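Aldehyde dehydrogenase (Bartonella henselae, PDB 3I44) probably oxidises aldehydes to carboxylic acids using a nicotinamide coenzyme, as do other members of the aldehyde dehydrogenase family. Local coordinates at residues R26-N31 and T62-K67; D35-P40 and V56-S61; K67-A72 and S236-L241; L180-A185 and M205-I210. The protein carries 1 engineered substitution. All blocks are in the same frame, centred on the assembly; numbering follows the deposited sequence. Where two conformers were deposited one is given.

Interaction 1: R26-N31 and T62-K67; sequences RKFYIN and TRDADK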
loop_
_atom_site.group_PDB
_atom_site.type_symbol
_atom_site.label_atom_id
_atom_site.label_comp_id
_atom_site.label_asym_id
_atom_site.label_seq_id
_atom_site.Cartn_x
_atom_site.Cartn_y
_atom_site.Cartn_z
ATOM N N ARG A 26 12.126 32.376 8.925
ATOM C CA ARG A 26 11.582 31.734 10.106
ATOM C C ARG A 26 10.104 31.405 9.972
ATOM O O ARG A 26 9.564 30.726 10.837
ATOM C CB ARG A 26 11.755 32.640 11.345
ATOM C CG ARG A 26 13.189 32.768 11.883
ATOM C CD ARG A 26 13.155 33.528 13.218
ATOM N NE ARG A 26 14.442 33.537 13.904
ATOM C CZ ARG A 26 15.452 34.344 13.587
ATOM N NH1 ARG A 26 15.361 35.215 12.585
ATOM N NH2 ARG A 26 16.574 34.277 14.288
ATOM N N LYS A 27 9.448 31.912 8.934
ATOM C CA LYS A 27 8.001 31.847 8.851
ATOM C C LYS A 27 7.571 30.533 8.181
ATOM O O LYS A 27 8.389 29.877 7.504
ATOM C CB LYS A 27 7.442 33.052 8.093
ATOM C CG LYS A 27 7.525 34.428 8.856
ATOM C CD LYS A 27 6.870 35.529 8.010
ATOM C CE LYS A 27 7.268 36.949 8.430
ATOM N NZ LYS A 27 6.861 37.198 9.815
ATOM N N PHE A 28 6.302 30.158 8.429
ATOM C CA PHE A 28 5.618 29.021 7.797
ATOM C C PHE A 28 4.523 29.552 6.857
ATOM O O PHE A 28 4.075 30.671 7.027
ATOM C CB PHE A 28 4.996 28.108 8.853
ATOM C CG PHE A 28 5.982 27.545 9.854
ATOM C CD1 PHE A 28 7.293 27.290 9.510
ATOM C CD2 PHE A 28 5.567 27.241 11.145
ATOM C CE1 PHE A 28 8.186 26.772 10.432
ATOM C CE2 PHE A 28 6.452 26.694 12.072
ATOM C CZ PHE A 28 7.771 26.470 11.719
ATOM N N TYR A 29 4.141 28.775 5.846
ATOM C CA TYR A 29 3.088 29.182 4.912
ATOM C C TYR A 29 1.833 28.359 5.229
ATOM O O TYR A 29 1.746 27.141 4.937
ATOM C CB TYR A 29 3.524 29.036 3.451
ATOM C CG TYR A 29 2.513 29.574 2.451
ATOM C CD1 TYR A 29 2.381 30.941 2.217
ATOM C CD2 TYR A 29 1.704 28.714 1.731
ATOM C CE1 TYR A 29 1.453 31.446 1.290
ATOM C CE2 TYR A 29 0.793 29.189 0.804
ATOM C CZ TYR A 29 0.655 30.557 0.596
ATOM O OH TYR A 29 -0.270 31.009 -0.316
ATOM N N ILE A 30 0.895 29.013 5.915
ATOM C CA ILE A 30 -0.297 28.349 6.400
ATOM C C ILE A 30 -1.521 29.189 6.016
ATOM O O ILE A 30 -1.573 30.378 6.307
ATOM C CB ILE A 30 -0.276 28.117 7.916
ATOM C CG1 ILE A 30 0.964 27.296 8.324
ATOM C CG2 ILE A 30 -1.565 27.385 8.329
ATOM C CD1 ILE A 30 1.182 27.078 9.871
ATOM N N ASN A 31 -2.473 28.552 5.336
ATOM C CA ASN A 31 -3.715 29.177 4.949
ATOM C C ASN A 31 -3.516 30.465 4.149
ATOM O O ASN A 31 -4.151 31.474 4.407
ATOM C CB ASN A 31 -4.586 29.418 6.195
ATOM C CG ASN A 31 -6.080 29.383 5.888
ATOM O OD1 ASN A 31 -6.539 28.812 4.887
ATOM N ND2 ASN A 31 -6.845 29.977 6.766
ATOM N N THR A 62 4.191 20.634 17.349
ATOM C CA THR A 62 2.930 19.978 17.055
ATOM C C THR A 62 1.768 20.946 16.884
ATOM O O THR A 62 0.875 20.672 16.062
ATOM C CB THR A 62 2.552 18.893 18.105
ATOM O OG1 THR A 62 2.351 19.512 19.362
ATOM C CG2 THR A 62 3.625 17.831 18.241
ATOM N N ARG A 63 1.779 22.078 17.605
ATOM C CA ARG A 63 0.775 23.149 17.413
ATOM C C ARG A 63 0.802 23.750 16.017
ATOM O O ARG A 63 -0.246 24.025 15.452
ATOM C CB ARG A 63 0.918 24.287 18.461
ATOM N N ASP A 64 1.988 23.988 15.464
ATOM C CA ASP A 64 2.099 24.524 14.091
ATOM C C ASP A 64 1.549 23.483 13.109
ATOM O O ASP A 64 0.883 23.822 12.146
ATOM C CB ASP A 64 3.546 24.866 13.716
ATOM C CG ASP A 64 4.177 25.855 14.663
ATOM O OD1 ASP A 64 3.572 26.925 14.897
ATOM O OD2 ASP A 64 5.291 25.575 15.151
ATOM N N ALA A 65 1.826 22.215 13.368
ATOM C CA ALA A 65 1.280 21.148 12.536
ATOM C C ALA A 65 -0.250 21.138 12.594
ATOM O O ALA A 65 -0.902 21.015 11.558
ATOM C CB ALA A 65 1.829 19.806 12.947
ATOM N N ASP A 66 -0.830 21.290 13.794
ATOM C CA ASP A 66 -2.289 21.254 13.926
ATOM C C ASP A 66 -2.891 22.396 13.138
ATOM O O ASP A 66 -3.879 22.197 12.462
ATOM C CB ASP A 66 -2.753 21.310 15.392
ATOM C CG ASP A 66 -2.414 20.052 16.178
ATOM O OD1 ASP A 66 -2.271 18.954 15.606
ATOM O OD2 ASP A 66 -2.269 20.172 17.408
ATOM N N LYS A 67 -2.279 23.574 13.210
ATOM C CA LYS A 67 -2.732 24.750 12.462
ATOM C C LYS A 67 -2.759 24.464 10.951
ATOM O O LYS A 67 -3.759 24.690 10.285
ATOM C CB LYS A 67 -1.784 25.945 12.678
ATOM C CG LYS A 67 -2.126 26.973 13.767
ATOM C CD LYS A 67 -1.209 28.256 13.649
ATOM C CE LYS A 67 -1.554 29.152 12.417
ATOM N NZ LYS A 67 -0.612 30.351 12.252
#
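I30 and D64, with K67 one turn further on, show how a helix is laid on a sheet through a few side chains at its first turn. The sheet is the mixed four-stranded one near the N-terminus. The axes of its strand 28-30 and of helix 62-67 make an angle of 33° and come within 9.9 Å of each other. I30 reaches across between them. Its two branches are divided by the torsion at CA: CG1 stands anti to the carbonyl carbon (chi1 -57°), while CG2 is anti to the backbone N. At the end of the longer branch, I30 CD1 lies 4.0 Å from D64 O and 4.2 Å from K67 CB. The shorter branch places I30 CG2 4.0 Å from K67 O. The aliphatic start of K67 thus packs here, whereas its ammonium group forms a salt bridge with D35. D64 also meets F28, whose buried ring presents an edge to the carboxylate, the two planes being 73° apart. Such an edge, carrying C-H groups, probably suits a negative charge better than a face would. The carboxylate has firmer partners: OD1 accepts from S38 N and OD2 from S61 N, the latter at the N-cap of the helix. These bonds hold the group in place while F28 CE2 approaches D64 OD2 to 3.5 Å.

Interaction 2: D35-P40 and V56-S61; sequences DDPSTP and VISLGS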
loop_
_atom_site.group_PDB
_atom_site.type_symbol
_atom_site.label_atom_id
_atom_site.label_comp_id
_atom_site.label_asym_id
_atom_site.label_seq_id
_atom_site.Cartn_x
_atom_site.Cartn_y
_atom_site.Cartn_z
ATOM N N ASP A 35 3.369 33.121 8.231
ATOM C CA ASP A 35 3.167 33.484 9.637
ATOM C C ASP A 35 4.277 32.906 10.520
ATOM O O ASP A 35 4.939 31.918 10.142
ATOM C CB ASP A 35 1.790 32.990 10.118
ATOM C CG ASP A 35 1.329 33.667 11.427
ATOM O OD1 ASP A 35 1.831 34.783 11.798
ATOM O OD2 ASP A 35 0.447 33.062 12.082
ATOM N N ASP A 36 4.471 33.535 11.692
ATOM C CA ASP A 36 5.455 33.098 12.693
ATOM C C ASP A 36 5.088 31.736 13.248
ATOM O O ASP A 36 3.930 31.412 13.325
ATOM C CB ASP A 36 5.492 34.099 13.875
ATOM C CG ASP A 36 5.884 35.528 13.449
ATOM O OD1 ASP A 36 6.589 35.718 12.431
ATOM O OD2 ASP A 36 5.485 36.473 14.159
ATOM N N PRO A 37 6.074 30.932 13.662
ATOM C CA PRO A 37 5.742 29.713 14.414
ATOM C C PRO A 37 5.129 30.026 15.798
ATOM O O PRO A 37 5.276 31.143 16.271
ATOM C CB PRO A 37 7.103 29.064 14.619
ATOM C CG PRO A 37 8.043 30.232 14.689
ATOM C CD PRO A 37 7.507 31.268 13.748
ATOM N N SER A 38 4.492 29.052 16.454
ATOM C CA SER A 38 3.924 29.290 17.788
ATOM C C SER A 38 5.000 29.733 18.761
ATOM O O SER A 38 4.776 30.652 19.516
ATOM C CB SER A 38 3.245 28.051 18.358
ATOM O OG SER A 38 2.231 27.611 17.499
ATOM N N THR A 39 6.154 29.054 18.730
ATOM C CA THR A 39 7.309 29.394 19.567
ATOM C C THR A 39 8.600 29.374 18.751
ATOM O O THR A 39 8.796 28.457 17.960
ATOM C CB THR A 39 7.484 28.361 20.684
ATOM O OG1 THR A 39 6.192 27.917 21.109
ATOM C CG2 THR A 39 8.252 28.958 21.853
ATOM N N PRO A 40 9.495 30.369 18.944
ATOM C CA PRO A 40 10.750 30.301 18.211
ATOM C C PRO A 40 11.513 28.999 18.497
ATOM O O PRO A 40 11.520 28.515 19.640
ATOM C CB PRO A 40 11.510 31.536 18.708
ATOM C CG PRO A 40 10.441 32.492 19.103
ATOM C CD PRO A 40 9.372 31.636 19.695
ATOM N N VAL A 56 18.302 31.419 8.428
ATOM C CA VAL A 56 17.731 30.881 9.646
ATOM C C VAL A 56 16.273 30.520 9.397
ATOM O O VAL A 56 15.525 31.299 8.805
ATOM C CB VAL A 56 17.868 31.876 10.849
ATOM C CG1 VAL A 56 17.250 33.239 10.532
ATOM C CG2 VAL A 56 17.261 31.239 12.144
ATOM N N ILE A 57 15.885 29.325 9.841
ATOM C CA ILE A 57 14.495 28.859 9.773
ATOM C C ILE A 57 13.987 28.496 11.160
ATOM O O ILE A 57 14.762 28.441 12.116
ATOM C CB ILE A 57 14.342 27.615 8.827
ATOM C CG1 ILE A 57 15.224 26.450 9.287
ATOM C CG2 ILE A 57 14.640 28.026 7.409
ATOM C CD1 ILE A 57 14.736 25.076 8.809
ATOM N N SER A 58 12.688 28.227 11.260
ATOM C CA SER A 58 12.071 27.759 12.496
ATOM C C SER A 58 11.756 26.281 12.380
ATOM O O SER A 58 11.253 25.849 11.341
ATOM C CB SER A 58 10.773 28.511 12.774
ATOM O OG SER A 58 11.000 29.887 12.945
ATOM N N LEU A 59 12.060 25.512 13.429
ATOM C CA LEU A 59 11.594 24.135 13.580
ATOM C C LEU A 59 10.244 24.178 14.264
ATOM O O LEU A 59 10.132 24.610 15.420
ATOM C CB LEU A 59 12.590 23.291 14.407
ATOM C CG LEU A 59 13.914 23.017 13.686
ATOM C CD1 LEU A 59 14.923 22.203 14.552
ATOM C CD2 LEU A 59 13.672 22.314 12.325
ATOM N N GLY A 60 9.214 23.746 13.548
ATOM C CA GLY A 60 7.846 23.810 14.056
ATOM C C GLY A 60 7.564 22.814 15.160
ATOM O O GLY A 60 8.316 21.862 15.374
ATOM N N SER A 61 6.467 23.049 15.865
ATOM C CA SER A 61 6.006 22.171 16.953
ATOM C C SER A 61 4.751 21.480 16.492
ATOM O O SER A 61 4.264 21.759 15.403
ATOM C CB SER A 61 5.650 23.015 18.196
ATOM O OG SER A 61 4.612 23.943 17.875
HETATM O O HOH W 1 8.970 25.838 17.491
HETATM O O HOH W 2 6.216 26.552 17.387
#
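P37 and S58 meet where the loop joining strands 33-35 and 42-47, the two outermost strands of the N-terminal four-stranded mixed sheet, folds back over the end of strand 52-58. That strand is an inner one, and the chain passes from it through L59 and G60 to S61, the N-cap of the helix that follows. Direct contact is van der Waals in kind. The proline ring leans on the serine side chain, with P37 CG 3.5 Å from S58 OG and CB of the proline facing CB of the serine. S58 OG stands anti to its own carbonyl carbon (chi1 -62°), and in that position it is hydrogen-bonded to R26 O on the neighbouring strand; the same oxygen that makes this bond also lies against P37 CG and CD. S38 adds a looser touch, its CB 4.4 Å from S61 OG. Polar communication between the segments runs through water. Water 1 lies 2.7 Å from T39 O and bridges to L59 O at the same distance, although more acceptors surround it than it has protons to give, so the bonds open to it probably cannot all be made at once. The second bridge starts from the backbone of the same threonine and closes at the N-cap residue: water 2 accepts from T39 N at 2.8 Å and sits 3.1 Å from S61 OG.

Interaction 3: K67-A72 and S236-L241; sequences KAINAA and SAHPDL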
loop_
_atom_site.group_PDB
_atom_site.type_symbol
_atom_site.label_atom_id
_atom_site.label_comp_id
_atom_site.label_asym_id
_atom_site.label_seq_id
_atom_site.Cartn_x
_atom_site.Cartn_y
_atom_site.Cartn_z
ATOM N N LYS A 67 -2.279 23.574 13.210
ATOM C CA LYS A 67 -2.732 24.750 12.462
ATOM C C LYS A 67 -2.759 24.464 10.951
ATOM O O LYS A 67 -3.759 24.690 10.285
ATOM C CB LYS A 67 -1.784 25.945 12.678
ATOM C CG LYS A 67 -2.126 26.973 13.767
ATOM C CD LYS A 67 -1.209 28.256 13.649
ATOM C CE LYS A 67 -1.554 29.152 12.417
ATOM N NZ LYS A 67 -0.612 30.351 12.252
ATOM N N ALA A 68 -1.618 24.039 10.421
ATOM C CA ALA A 68 -1.491 23.661 9.004
ATOM C C ALA A 68 -2.555 22.620 8.599
ATOM O O ALA A 68 -3.280 22.807 7.622
ATOM C CB ALA A 68 -0.065 23.161 8.707
ATOM N N ILE A 69 -2.700 21.562 9.387
ATOM C CA ILE A 69 -3.650 20.518 9.059
ATOM C C ILE A 69 -5.092 21.063 9.118
ATOM O O ILE A 69 -5.904 20.717 8.272
ATOM C CB ILE A 69 -3.492 19.287 9.985
ATOM C CG1 ILE A 69 -2.136 18.604 9.754
ATOM C CG2 ILE A 69 -4.658 18.294 9.799
ATOM C CD1 ILE A 69 -1.785 17.573 10.855
ATOM N N ASN A 70 -5.407 21.900 10.109
ATOM C CA ASN A 70 -6.745 22.483 10.213
ATOM C C ASN A 70 -7.070 23.320 8.979
ATOM O O ASN A 70 -8.184 23.267 8.460
ATOM C CB ASN A 70 -6.888 23.365 11.460
ATOM C CG ASN A 70 -8.324 23.820 11.687
ATOM O OD1 ASN A 70 -9.171 23.040 12.106
ATOM N ND2 ASN A 70 -8.598 25.083 11.410
ATOM N N ALA A 71 -6.096 24.107 8.533
ATOM C CA ALA A 71 -6.241 24.930 7.328
ATOM C C ALA A 71 -6.515 24.045 6.103
ATOM O O ALA A 71 -7.352 24.376 5.276
ATOM C CB ALA A 71 -5.013 25.741 7.113
ATOM N N ALA A 72 -5.837 22.904 6.031
ATOM C CA ALA A 72 -5.996 21.979 4.902
ATOM C C ALA A 72 -7.341 21.263 4.915
ATOM O O ALA A 72 -7.969 21.133 3.867
ATOM C CB ALA A 72 -4.838 20.962 4.864
ATOM N N SER A 236 2.810 11.748 10.503
ATOM C CA SER A 236 2.541 10.360 10.140
ATOM C C SER A 236 1.547 9.686 11.079
ATOM O O SER A 236 0.892 8.724 10.702
ATOM C CB SER A 236 3.834 9.565 10.069
ATOM O OG SER A 236 4.476 9.638 11.312
ATOM N N ALA A 237 1.395 10.208 12.291
ATOM C CA ALA A 237 0.445 9.654 13.252
ATOM C C ALA A 237 -0.848 10.466 13.383
ATOM O O ALA A 237 -1.742 10.071 14.110
ATOM C CB ALA A 237 1.137 9.458 14.655
ATOM N N HIS A 238 -0.973 11.581 12.664
ATOM C CA HIS A 238 -2.088 12.486 12.897
ATOM C C HIS A 238 -3.410 11.899 12.346
ATOM O O HIS A 238 -3.465 11.410 11.221
ATOM C CB HIS A 238 -1.811 13.855 12.286
ATOM C CG HIS A 238 -2.647 14.946 12.860
ATOM N ND1 HIS A 238 -3.974 15.115 12.534
ATOM C CD2 HIS A 238 -2.351 15.918 13.754
ATOM C CE1 HIS A 238 -4.460 16.146 13.199
ATOM N NE2 HIS A 238 -3.494 16.656 13.942
ATOM N N PRO A 239 -4.476 11.952 13.146
ATOM C CA PRO A 239 -5.722 11.307 12.712
ATOM C C PRO A 239 -6.452 12.012 11.548
ATOM O O PRO A 239 -7.249 11.368 10.881
ATOM C CB PRO A 239 -6.582 11.288 13.994
ATOM C CG PRO A 239 -6.069 12.435 14.832
ATOM C CD PRO A 239 -4.574 12.531 14.508
ATOM N N ASP A 240 -6.170 13.287 11.293
ATOM C CA ASP A 240 -6.832 14.019 10.200
ATOM C C ASP A 240 -6.097 13.945 8.844
ATOM O O ASP A 240 -6.517 14.598 7.888
ATOM C CB ASP A 240 -7.017 15.485 10.551
ATOM C CG ASP A 240 -8.028 15.707 11.670
ATOM O OD1 ASP A 240 -8.921 14.883 11.873
ATOM O OD2 ASP A 240 -7.907 16.720 12.360
ATOM N N LEU A 241 -5.002 13.187 8.766
ATOM C CA LEU A 241 -4.374 12.929 7.464
ATOM C C LEU A 241 -4.722 11.532 7.008
ATOM O O LEU A 241 -4.700 10.581 7.793
ATOM C CB LEU A 241 -2.859 13.118 7.507
ATOM C CG LEU A 241 -2.347 14.503 7.917
ATOM C CD1 LEU A 241 -0.760 14.492 7.898
ATOM C CD2 LEU A 241 -2.941 15.604 7.055
#
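A CH-pi contact between I69 and H238, widened by apolar packing, joins the middle of helix 62-79 to the turn that follows helix 228-237. The I69 side chain advances head-on toward the imidazole and sets its terminal methyl over the middle of one face: CD1 is 3.4 Å from the H238 ring centroid and only 13° off the ring normal. The other branch, I69 CG2, lies beside D240 CB at 3.7 Å, and I69 CG1 meets L241 CD2 at 4.1 Å with the two side chains at roughly a right angle. I69 is thus received by three residues of a single type I beta turn, H238 to L241. This turn leads from helix 228-237 to strand 243-247 of the large sheet in the probable coenzyme-binding, Rossmann-like domain, and both A72 and L241 touch V164 in a neighbouring strand. The imidazole is held in several ways. P239 CD rests on the face away from I69, offset toward the rim. D240 N donates to H238 ND1 across 3.1 Å, close to the ring plane and nearly straight at 163°. NE2 is hydrogen-bonded to D66, one turn before I69 on the same helix. With ND1 accepting, a neutral ring protonated on NE2 would fit this pattern. The turn's backbone bond, L241 N to H238 O, is weak by comparison, at 3.4 Å.

Interaction 4: L180-A185 and M205-I210; sequences LKVIPA and MLFAEI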
loop_
_atom_site.group_PDB
_atom_site.type_symbol
_atom_site.label_atom_id
_atom_site.label_comp_id
_atom_site.label_asym_id
_atom_site.label_seq_id
_atom_site.Cartn_x
_atom_site.Cartn_y
_atom_site.Cartn_z
ATOM N N LEU A 180 7.156 15.942 -7.561
ATOM C CA LEU A 180 6.582 14.591 -7.615
ATOM C C LEU A 180 5.451 14.364 -6.605
ATOM O O LEU A 180 4.633 13.488 -6.827
ATOM C CB LEU A 180 7.648 13.519 -7.436
ATOM C CG LEU A 180 8.492 13.221 -8.687
ATOM C CD1 LEU A 180 9.624 12.234 -8.303
ATOM C CD2 LEU A 180 7.678 12.735 -9.942
ATOM N N LYS A 181 5.391 15.138 -5.524
ATOM C CA LYS A 181 4.354 14.947 -4.542
ATOM C C LYS A 181 3.256 15.989 -4.624
ATOM O O LYS A 181 2.109 15.632 -4.585
ATOM C CB LYS A 181 4.953 14.934 -3.136
ATOM C CG LYS A 181 5.921 13.761 -2.931
ATOM C CD LYS A 181 6.369 13.701 -1.466
ATOM C CE LYS A 181 7.550 12.781 -1.309
ATOM N NZ LYS A 181 7.200 11.325 -1.554
ATOM N N VAL A 182 3.604 17.266 -4.735
ATOM C CA VAL A 182 2.601 18.322 -4.606
ATOM C C VAL A 182 1.694 18.397 -5.846
ATOM O O VAL A 182 0.504 18.628 -5.728
ATOM C CB VAL A 182 3.256 19.697 -4.391
ATOM C CG1 VAL A 182 2.227 20.797 -4.513
ATOM C CG2 VAL A 182 3.975 19.740 -3.021
ATOM N N ILE A 183 2.273 18.245 -7.034
ATOM C CA ILE A 183 1.510 18.346 -8.278
ATOM C C ILE A 183 0.443 17.262 -8.406
ATOM O O ILE A 183 -0.679 17.591 -8.696
ATOM C CB ILE A 183 2.432 18.409 -9.531
ATOM C CG1 ILE A 183 3.374 19.612 -9.427
ATOM C CG2 ILE A 183 1.609 18.428 -10.823
ATOM C CD1 ILE A 183 2.694 21.030 -9.348
ATOM N N PRO A 184 0.768 15.965 -8.204
ATOM C CA PRO A 184 -0.335 14.992 -8.364
ATOM C C PRO A 184 -1.401 15.120 -7.250
ATOM O O PRO A 184 -2.584 14.838 -7.492
ATOM C CB PRO A 184 0.375 13.625 -8.353
ATOM C CG PRO A 184 1.688 13.872 -7.698
ATOM C CD PRO A 184 2.068 15.291 -8.065
ATOM N N ALA A 185 -1.000 15.619 -6.069
ATOM C CA ALA A 185 -1.944 15.817 -4.964
ATOM C C ALA A 185 -2.929 16.942 -5.316
ATOM O O ALA A 185 -4.130 16.810 -5.104
ATOM C CB ALA A 185 -1.186 16.107 -3.623
ATOM N N MET A 205 10.534 26.483 0.315
ATOM C CA MET A 205 9.917 27.768 0.702
ATOM C C MET A 205 9.716 28.653 -0.524
ATOM O O MET A 205 8.703 29.319 -0.650
ATOM C CB MET A 205 10.771 28.462 1.774
ATOM C CG MET A 205 10.768 27.628 3.044
ATOM S SD MET A 205 11.739 28.304 4.378
ATOM C CE MET A 205 10.698 29.686 4.898
ATOM N N LEU A 206 10.678 28.663 -1.435
ATOM C CA LEU A 206 10.495 29.383 -2.719
ATOM C C LEU A 206 9.352 28.737 -3.546
ATOM O O LEU A 206 8.550 29.438 -4.155
ATOM C CB LEU A 206 11.811 29.433 -3.514
ATOM C CG LEU A 206 11.808 30.027 -4.937
ATOM C CD1 LEU A 206 11.183 31.467 -4.972
ATOM C CD2 LEU A 206 13.275 29.996 -5.544
ATOM N N PHE A 207 9.263 27.413 -3.538
ATOM C CA PHE A 207 8.163 26.720 -4.206
ATOM C C PHE A 207 6.836 27.170 -3.606
ATOM O O PHE A 207 5.860 27.416 -4.335
ATOM C CB PHE A 207 8.321 25.205 -4.113
ATOM C CG PHE A 207 7.310 24.443 -4.906
ATOM C CD1 PHE A 207 7.461 24.289 -6.278
ATOM C CD2 PHE A 207 6.208 23.886 -4.298
ATOM C CE1 PHE A 207 6.526 23.583 -7.038
ATOM C CE2 PHE A 207 5.270 23.166 -5.042
ATOM C CZ PHE A 207 5.439 23.013 -6.409
ATOM N N ALA A 208 6.823 27.336 -2.283
ATOM C CA ALA A 208 5.662 27.905 -1.600
ATOM C C ALA A 208 5.307 29.269 -2.165
ATOM O O ALA A 208 4.140 29.535 -2.405
ATOM C CB ALA A 208 5.883 27.994 -0.082
ATOM N N GLU A 209 6.303 30.137 -2.334
ATOM C CA GLU A 209 6.060 31.451 -2.942
ATOM C C GLU A 209 5.534 31.346 -4.366
ATOM O O GLU A 209 4.760 32.184 -4.795
ATOM C CB GLU A 209 7.332 32.296 -2.982
ATOM C CG GLU A 209 7.865 32.721 -1.632
ATOM C CD GLU A 209 9.155 33.548 -1.777
ATOM O OE1 GLU A 209 9.240 34.387 -2.676
ATOM O OE2 GLU A 209 10.107 33.327 -1.040
ATOM N N ILE A 210 6.033 30.373 -5.129
ATOM C CA ILE A 210 5.508 30.121 -6.474
ATOM C C ILE A 210 4.003 29.841 -6.417
ATOM O O ILE A 210 3.234 30.464 -7.160
ATOM C CB ILE A 210 6.308 29.048 -7.183
ATOM C CG1 ILE A 210 7.699 29.617 -7.494
ATOM C CG2 ILE A 210 5.647 28.597 -8.530
ATOM C CD1 ILE A 210 8.788 28.569 -7.814
#
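V182 and F207 face each other from helices 174-188 and 202-213 with their CA atoms 10.1 Å apart, a spacing wide enough that one large side chain has to span it. That side chain is F207. Its CG is anti to the backbone N (chi1 -174°), which extends the ring toward the other helix, and the ring arrives edge-first. F207 CE2 does most of the touching: it lies 3.9 Å from V182 CG1, which sits near the ring plane, with V182 CB and CG2 only slightly farther off. V182 and the phenylalanine come from opposite directions and pass alongside each other. I183 adds a lighter touch at the neighbouring corner, its CD1 4.5 Å from F207 CZ; a second torsion of -61° bends the isoleucine chain so that this methyl approaches the ring edge. M175, V178 and T179, earlier in helix 174-188, also touch the phenylalanine, so the ring is received by two turns or more of that helix. It is kinked just after the contact, where P184 has no N-H to bond back to the preceding turn. The two helices belong to successive beta-alpha-beta units: helix 174-188 links parallel strands 156-168 and 191-195, while helix 202-213 links strand 191-195 to strand 221-223, as in a Rossmann-like domain. Polar neighbours look elsewhere, K181 to E479 and E209 to R101. The contact is apolar and buried, so what it contributes probably comes from dispersion and exclusion of water; between these two segments nothing directional sets how the helices turn.

Interactions 1, 2 and 3 form a continuous patch from the end of strand 52-58 along helix 62-79. The centres of interactions 1 and 2 are about 8 Å apart, and strands 23-30 and 52-58 are neighbours in one sheet. Interaction 3 follows on the same helix, its centre about 11 Å from that of interaction 1. K67 lies in a segment of both, though it makes its contact in interaction 1, and K67 NZ reaches D35 OD2 of interaction 2 at 2.9 Å. Interaction 4 lies deeper: its nearest atoms are about 10 Å from interaction 3, yet M205 CE packs against K27 O of interaction 1 at 3.5 Å. The sodium ion is bound by I46, E112 and I199, none of which lies in these segments.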